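Local coordinates for protein possible HxlR family transcriptional factor (Thermoplasma volcanium, PDB 3DF8) that probably binds DNA as a dimeric winged helix-turn-helix transcriptional regulator of the HxlR family, at residues 26-29 and 30-33; 41-45 and 46-50; 91-94 and 95-99. All coordinates share one frame; numbering follows the deposited sequence. Where two conformers were deposited one is given.

Contact 1: 26-29 and 30-33. With ACT (acetate ion), chain C.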
loop_
_atom_site.group_PDB
_atom_site.type_symbol
_atom_site.label_atom_id
_atom_site.label_comp_id
_atom_site.label_asym_id
_atom_site.label_seq_id
_atom_site.Cartn_x
_atom_site.Cartn_y
_atom_site.Cartn_z
ATOM N N LYS A 26 2.194 1.188 7.135
ATOM C CA LYS A 26 2.270 0.557 8.446
ATOM C C LYS A 26 1.276 -0.605 8.534
ATOM O O LYS A 26 0.163 -0.527 7.969
ATOM C CB LYS A 26 1.967 1.577 9.543
ATOM C CG LYS A 26 3.039 2.622 9.716
ATOM C CD LYS A 26 2.726 3.519 10.901
ATOM C CE LYS A 26 3.502 4.828 10.772
ATOM N NZ LYS A 26 4.136 5.248 12.067
ATOM N N LYS A 27 1.679 -1.651 9.262
ATOM C CA LYS A 27 0.893 -2.865 9.382
ATOM C C LYS A 27 -0.559 -2.513 9.725
ATOM O O LYS A 27 -0.800 -1.721 10.642
ATOM C CB LYS A 27 1.489 -3.807 10.439
ATOM C CG LYS A 27 0.909 -5.189 10.329
ATOM C CD LYS A 27 1.619 -6.207 11.242
ATOM C CE LYS A 27 0.980 -7.575 11.053
ATOM N NZ LYS A 27 0.712 -7.823 9.586
ATOM N N TYR A 28 -1.506 -3.103 8.977
ATOM C CA TYR A 28 -2.956 -2.955 9.201
ATOM C C TYR A 28 -3.635 -1.720 8.619
ATOM O O TYR A 28 -4.851 -1.681 8.546
ATOM C CB TYR A 28 -3.322 -3.090 10.686
ATOM C CG TYR A 28 -2.920 -4.419 11.305
ATOM C CD1 TYR A 28 -1.933 -4.470 12.289
ATOM C CD2 TYR A 28 -3.553 -5.617 10.931
ATOM C CE1 TYR A 28 -1.576 -5.672 12.861
ATOM C CE2 TYR A 28 -3.194 -6.817 11.507
ATOM C CZ TYR A 28 -2.210 -6.836 12.471
ATOM O OH TYR A 28 -1.851 -8.020 13.071
ATOM N N THR A 29 -2.873 -0.703 8.233
ATOM C CA THR A 29 -3.531 0.584 7.882
ATOM C C THR A 29 -4.450 0.415 6.696
ATOM O O THR A 29 -5.588 0.896 6.715
ATOM C CB THR A 29 -2.516 1.718 7.652
ATOM O OG1 THR A 29 -1.697 1.871 8.825
ATOM C CG2 THR A 29 -3.252 3.077 7.359
HETATM N N MSE A 30 -3.972 -0.295 5.675
HETATM C CA MSE A 30 -4.796 -0.495 4.467
HETATM C C MSE A 30 -6.010 -1.348 4.812
HETATM O O MSE A 30 -7.130 -1.111 4.316
HETATM C CB MSE A 30 -3.979 -1.093 3.321
HETATM C CG MSE A 30 -2.971 -0.110 2.762
HETATM SE SE MSE A 30 -1.937 -0.864 1.276
HETATM C CE MSE A 30 -0.389 -1.434 2.353
ATOM N N LEU A 31 -5.813 -2.324 5.686
ATOM C CA LEU A 31 -6.944 -3.165 6.118
ATOM C C LEU A 31 -7.958 -2.351 6.933
ATOM O O LEU A 31 -9.167 -2.595 6.795
ATOM C CB LEU A 31 -6.459 -4.344 6.914
ATOM C CG LEU A 31 -5.707 -5.416 6.103
ATOM C CD1 LEU A 31 -5.127 -6.455 7.093
ATOM C CD2 LEU A 31 -6.581 -5.997 4.992
ATOM N N ILE A 32 -7.490 -1.438 7.792
ATOM C CA ILE A 32 -8.424 -0.576 8.572
ATOM C C ILE A 32 -9.264 0.281 7.592
ATOM O O ILE A 32 -10.506 0.346 7.700
ATOM C CB ILE A 32 -7.677 0.293 9.575
ATOM C CG1 ILE A 32 -7.086 -0.609 10.693
ATOM C CG2 ILE A 32 -8.628 1.355 10.147
ATOM C CD1 ILE A 32 -5.938 0.032 11.574
ATOM N N ILE A 33 -8.597 0.962 6.665
ATOM C CA ILE A 33 -9.317 1.730 5.629
ATOM C C ILE A 33 -10.323 0.870 4.882
ATOM O O ILE A 33 -11.442 1.288 4.652
ATOM C CB ILE A 33 -8.337 2.436 4.650
ATOM C CG1 ILE A 33 -7.504 3.468 5.448
ATOM C CG2 ILE A 33 -9.059 3.005 3.388
ATOM C CD1 ILE A 33 -6.291 4.063 4.678
HETATM C C ACT C . -0.403 -6.463 7.203
HETATM O O ACT C . -1.296 -7.017 7.892
HETATM O OXT ACT C . 0.667 -7.112 7.072
HETATM C CH3 ACT C . -0.588 -5.103 6.595
HETATM O O HOH W 1 -1.096 -1.049 5.609
#
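Y28 and L31 touch where a type II beta turn, K26 to T29, runs into helix 29-36 of the HxlR-like helix-turn-helix domain. CD2 of the Y28 ring lies 4.2 Å from L31 CD1, and the tyrosine's CB is reached by I32 CD1, so the N-cap residue sits against two side chains of the first turn. With its CG anti to the carbonyl carbon (chi1 -59°), the Y28 ring is carried back along the turn, where K27 CG rests over one face, 3.4 Å above the plane and offset toward the rim. The end of K27 bends to an acetate ion, probably from the crystallisation liquor: NZ donates to acetate O at 2.7 Å, and the same oxygen lies oblique to the tyrosine ring and 4.0 Å from L31 CD1. T29 meets I33: its side chain crosses that of I33 obliquely, with T29 CG2 4.2 Å from I33 CD1, while its OG1 is bonded to L23 O in the preceding helix. Beneath these side chains the helix begins with I32 N bonding to Y28 O and with I33 N, at 3.0 Å, donating almost straight (178°) to T29 O. Around the turn, I32 packs on I52 and I55, I33 on helix 87-108, and L31 on L21 of the second subunit. The turn is closed by T29 N donating to K26 O, and a water ties that carbonyl to the helix start, donating to K26 O at 2.7 Å and accepting from M30 N at 3.0 Å.

Contact 2: 41-45 and 46-50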
loop_
_atom_site.group_PDB
_atom_site.type_symbol
_atom_site.label_atom_id
_atom_site.label_comp_id
_atom_site.label_asym_id
_atom_site.label_seq_id
_atom_site.Cartn_x
_atom_site.Cartn_y
_atom_site.Cartn_z
ATOM N N THR A 41 -23.325 0.677 8.058
ATOM C CA THR A 41 -23.566 1.413 9.292
ATOM C C THR A 41 -22.212 1.794 9.800
ATOM O O THR A 41 -21.243 1.076 9.544
ATOM C CB THR A 41 -24.262 0.511 10.374
ATOM O OG1 THR A 41 -23.455 -0.649 10.634
ATOM C CG2 THR A 41 -25.640 0.059 9.921
ATOM N N ARG A 42 -22.137 2.912 10.523
ATOM C CA ARG A 42 -20.910 3.246 11.243
ATOM C C ARG A 42 -20.556 2.097 12.188
ATOM O O ARG A 42 -21.429 1.548 12.858
ATOM C CB ARG A 42 -21.093 4.533 12.052
ATOM C CG ARG A 42 -21.366 5.769 11.209
ATOM C CD ARG A 42 -21.463 7.020 12.075
ATOM N NE ARG A 42 -20.144 7.327 12.646
ATOM C CZ ARG A 42 -19.296 8.213 12.134
ATOM N NH1 ARG A 42 -19.650 8.901 11.034
ATOM N NH2 ARG A 42 -18.105 8.412 12.713
ATOM N N GLN A 43 -19.265 1.798 12.289
ATOM C CA GLN A 43 -18.771 0.685 13.123
ATOM C C GLN A 43 -18.163 1.195 14.404
ATOM O O GLN A 43 -17.507 2.229 14.390
ATOM C CB GLN A 43 -17.705 -0.070 12.341
ATOM C CG GLN A 43 -18.214 -0.396 10.931
ATOM C CD GLN A 43 -17.148 -1.022 10.030
ATOM O OE1 GLN A 43 -16.245 -1.717 10.501
ATOM N NE2 GLN A 43 -17.270 -0.797 8.737
ATOM N N ASN A 44 -18.341 0.439 15.488
ATOM C CA ASN A 44 -17.658 0.747 16.741
ATOM C C ASN A 44 -16.299 0.074 16.737
ATOM O O ASN A 44 -15.955 -0.630 15.765
ATOM C CB ASN A 44 -18.521 0.367 17.952
ATOM C CG ASN A 44 -18.832 -1.133 18.041
ATOM O OD1 ASN A 44 -18.054 -1.993 17.621
ATOM N ND2 ASN A 44 -19.996 -1.443 18.584
ATOM N N PHE A 45 -15.524 0.286 17.803
ATOM C CA PHE A 45 -14.136 -0.154 17.834
ATOM C C PHE A 45 -14.035 -1.662 17.809
ATOM O O PHE A 45 -13.186 -2.215 17.080
ATOM C CB PHE A 45 -13.494 0.408 19.066
ATOM C CG PHE A 45 -12.027 0.201 19.149
ATOM C CD1 PHE A 45 -11.142 1.180 18.697
ATOM C CD2 PHE A 45 -11.519 -0.949 19.784
ATOM C CE1 PHE A 45 -9.750 1.003 18.831
ATOM C CE2 PHE A 45 -10.136 -1.131 19.945
ATOM C CZ PHE A 45 -9.259 -0.153 19.454
ATOM N N ASN A 46 -14.932 -2.319 18.539
ATOM C CA ASN A 46 -14.954 -3.793 18.541
ATOM C C ASN A 46 -15.286 -4.378 17.184
ATOM O O ASN A 46 -14.710 -5.391 16.795
ATOM C CB ASN A 46 -15.923 -4.378 19.574
ATOM C CG ASN A 46 -15.847 -5.887 19.630
ATOM O OD1 ASN A 46 -14.851 -6.443 20.086
ATOM N ND2 ASN A 46 -16.900 -6.567 19.177
ATOM N N ASP A 47 -16.215 -3.739 16.465
ATOM C CA ASP A 47 -16.630 -4.180 15.104
ATOM C C ASP A 47 -15.399 -4.215 14.176
ATOM O O ASP A 47 -15.183 -5.165 13.406
ATOM C CB ASP A 47 -17.610 -3.188 14.440
ATOM C CG ASP A 47 -19.017 -3.198 15.034
ATOM O OD1 ASP A 47 -19.471 -4.273 15.545
ATOM O OD2 ASP A 47 -19.685 -2.108 14.934
ATOM N N ILE A 48 -14.639 -3.128 14.234
ATOM C CA ILE A 48 -13.439 -2.947 13.410
ATOM C C ILE A 48 -12.387 -3.984 13.786
ATOM O O ILE A 48 -11.877 -4.704 12.927
ATOM C CB ILE A 48 -12.851 -1.535 13.550
ATOM C CG1 ILE A 48 -13.856 -0.492 13.066
ATOM C CG2 ILE A 48 -11.594 -1.392 12.722
ATOM C CD1 ILE A 48 -13.551 0.951 13.645
ATOM N N ARG A 49 -12.079 -4.072 15.081
ATOM C CA ARG A 49 -11.065 -5.007 15.574
ATOM C C ARG A 49 -11.401 -6.463 15.212
ATOM O O ARG A 49 -10.531 -7.211 14.748
ATOM C CB ARG A 49 -10.897 -4.821 17.096
ATOM C CG ARG A 49 -9.886 -5.767 17.778
ATOM C CD ARG A 49 -9.846 -5.568 19.321
ATOM N NE ARG A 49 -11.153 -5.844 19.920
ATOM C CZ ARG A 49 -11.675 -5.221 20.980
ATOM N NH1 ARG A 49 -12.876 -5.575 21.408
ATOM N NH2 ARG A 49 -11.021 -4.246 21.616
ATOM N N SER A 50 -12.678 -6.842 15.366
ATOM C CA SER A 50 -13.144 -8.194 15.060
ATOM C C SER A 50 -13.029 -8.544 13.591
ATOM O O SER A 50 -12.938 -9.722 13.234
ATOM C CB SER A 50 -14.602 -8.330 15.462
ATOM O OG SER A 50 -14.716 -8.315 16.868
#
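A capping box formed by N44 and D47 starts helix 45-50. N44 OD1 accepts from D47 N at 2.8 Å, nearly in line with the side-chain C=O, and D47 OD2 returns the grip by accepting from N44 N at 2.9 Å. That second donor comes in on the anti side of the carboxylate, 35° out of its plane. The two side chains cross at about a right angle, yet their amide and carboxylate planes are only 19° apart. N44 reaches D47 N because its CG sits between backbone N and carbonyl carbon (chi1 62°). Shortening N44 to an alanine would probably leave D47 N without its side-chain acceptor, so that the first turn frays more easily. In the helix-turn-helix domain this short helix packs on helix 57-69 through F45, I48 and R49, and F45 and I48 also touch Y83 of strand 81-85. Q43 lays its CB against D47 CB at 3.8 Å, while its NE2 is bonded to V35 O. One turn on, R49 NH2 comes to the edge of the F45 ring, 3.6 Å from CE2, and also bonds S57 OG; ring and guanidinium planes stand steeply to each other.

Contact 3: 91-94 and 95-99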
loop_
_atom_site.group_PDB
_atom_site.type_symbol
_atom_site.label_atom_id
_atom_site.label_comp_id
_atom_site.label_asym_id
_atom_site.label_seq_id
_atom_site.Cartn_x
_atom_site.Cartn_y
_atom_site.Cartn_z
ATOM N N ASN A 91 -11.908 8.100 -0.863
ATOM C CA ASN A 91 -11.068 8.177 -2.062
ATOM C C ASN A 91 -9.855 7.251 -1.999
ATOM O O ASN A 91 -9.524 6.559 -2.966
ATOM C CB ASN A 91 -10.608 9.614 -2.294
ATOM C CG ASN A 91 -11.744 10.529 -2.687
ATOM O OD1 ASN A 91 -12.757 10.085 -3.241
ATOM N ND2 ASN A 91 -11.594 11.805 -2.402
ATOM N N VAL A 92 -9.152 7.257 -0.878
ATOM C CA VAL A 92 -8.088 6.266 -0.697
ATOM C C VAL A 92 -8.618 4.824 -0.866
ATOM O O VAL A 92 -7.993 4.016 -1.532
ATOM C CB VAL A 92 -7.424 6.441 0.696
ATOM C CG1 VAL A 92 -6.390 5.282 1.009
ATOM C CG2 VAL A 92 -6.733 7.854 0.795
ATOM N N ARG A 93 -9.768 4.529 -0.269
ATOM C CA ARG A 93 -10.253 3.149 -0.261
ATOM C C ARG A 93 -10.529 2.778 -1.687
ATOM O O ARG A 93 -10.218 1.669 -2.131
ATOM C CB ARG A 93 -11.516 3.007 0.558
ATOM C CG ARG A 93 -11.912 1.526 0.706
ATOM C CD ARG A 93 -13.191 1.401 1.460
ATOM N NE ARG A 93 -13.532 0.031 1.826
ATOM C CZ ARG A 93 -14.127 -0.862 1.032
ATOM N NH1 ARG A 93 -14.366 -2.100 1.485
ATOM N NH2 ARG A 93 -14.493 -0.523 -0.205
ATOM N N ASN A 94 -11.111 3.723 -2.409
ATOM C CA ASN A 94 -11.467 3.505 -3.832
ATOM C C ASN A 94 -10.233 3.085 -4.658
ATOM O O ASN A 94 -10.321 2.172 -5.470
ATOM C CB ASN A 94 -12.129 4.741 -4.470
ATOM C CG ASN A 94 -13.560 4.941 -4.003
ATOM O OD1 ASN A 94 -14.174 4.030 -3.429
ATOM N ND2 ASN A 94 -14.097 6.148 -4.224
ATOM N N SER A 95 -9.096 3.745 -4.441
ATOM C CA SER A 95 -7.865 3.369 -5.150
ATOM C C SER A 95 -7.201 2.128 -4.588
ATOM O O SER A 95 -6.441 1.463 -5.280
ATOM C CB SER A 95 -6.870 4.525 -5.195
ATOM O OG SER A 95 -7.508 5.706 -5.606
ATOM N N LEU A 96 -7.497 1.795 -3.335
ATOM C CA LEU A 96 -6.913 0.651 -2.696
ATOM C C LEU A 96 -7.498 -0.665 -3.155
ATOM O O LEU A 96 -6.756 -1.643 -3.261
ATOM C CB LEU A 96 -7.113 0.780 -1.181
ATOM C CG LEU A 96 -6.245 0.154 -0.129
ATOM C CD1 LEU A 96 -4.732 0.327 -0.476
ATOM C CD2 LEU A 96 -6.605 0.798 1.255
HETATM N N MSE A 97 -8.812 -0.711 -3.425
HETATM C CA MSE A 97 -9.482 -2.012 -3.632
HETATM C C MSE A 97 -8.918 -2.820 -4.817
HETATM O O MSE A 97 -8.726 -4.018 -4.673
HETATM C CB MSE A 97 -11.006 -1.885 -3.665
HETATM C CG MSE A 97 -11.628 -1.339 -2.366
HETATM SE SE MSE A 97 -10.810 -1.934 -0.654
HETATM C CE MSE A 97 -11.356 -3.734 -0.753
ATOM N N PRO A 98 -8.637 -2.183 -5.973
ATOM C CA PRO A 98 -8.050 -3.017 -7.038
ATOM C C PRO A 98 -6.693 -3.622 -6.680
ATOM O O PRO A 98 -6.380 -4.763 -7.099
ATOM C CB PRO A 98 -7.972 -2.051 -8.238
ATOM C CG PRO A 98 -9.017 -0.967 -7.939
ATOM C CD PRO A 98 -8.852 -0.796 -6.428
ATOM N N LEU A 99 -5.912 -2.906 -5.872
ATOM C CA LEU A 99 -4.621 -3.390 -5.408
ATOM C C LEU A 99 -4.830 -4.590 -4.485
ATOM O O LEU A 99 -4.200 -5.648 -4.687
ATOM C CB LEU A 99 -3.872 -2.291 -4.680
ATOM C CG LEU A 99 -2.540 -2.723 -4.111
ATOM C CD1 LEU A 99 -1.529 -3.177 -5.209
ATOM C CD2 LEU A 99 -2.021 -1.575 -3.291
HETATM O O HOH W 2 -9.408 7.754 -5.577
#
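R93 and M97 are brought together by an extended chain meeting a folded one. R93 has CG anti to the backbone N (chi1 -173°) and runs straight to NE, whereas the selenomethionine M97 bends at chi2 (-38°) and again at chi3, which lays its selenium against the arginine. The selenium sits over the centre of one guanidinium face, 3.9 Å above the plane, and the two side chains meet at a slant. M97 CG also comes up to R93 NH2, at 3.7 Å. The buried guanidinium has polar partners outside these segments: NE donates to S34 O of helix 29-36 and NH1 to R6 O of the second subunit, bonds that probably restrict how the group under the selenium can turn. On the flank, V92 CG1 looks across to L96 CD2 at 4.5 Å, a loose apolar pair whose members also pack on L106 and L99 of the second subunit. S95 lies on a more exposed side, where a water donates to N91 O at 2.9 Å. L96 N and M97 N bond to V92 O and R93 O, but P98 has no N-H to offer; its ring CD stands 3.4 Å from N94 O instead, and the helix kinks there. These side chains belong to the long C-terminal helix 87-108, whose contacts with the second subunit, P98 and M97 on its Y7 among them, are consistent with the dimerising helix of HxlR-type winged helix-turn-helix regulators.

How the contacts relate
The three contacts come in series along one chain, all within the HxlR-like helix-turn-helix region. Contact 1 opens helix 29-36, contact 2 opens helix 45-50, next in sequence, and contact 3 lies on helix 87-108, beyond helix 57-69 and the two-stranded sheet 73-77/81-85. Contacts 1 and 3, with centres 12 Å apart, touch directly: M30 SE meets L96 CD1 at 3.5 Å, and I33 packs on V92 and L96. Both also reach the second subunit. The centre of contact 2 lies 14 Å from that of contact 1 and 20 Å from that of contact 3, and it touches neither. The fold thus joins a dimer-facing core to a more peripheral helix start, which no other chain of the assembly touches.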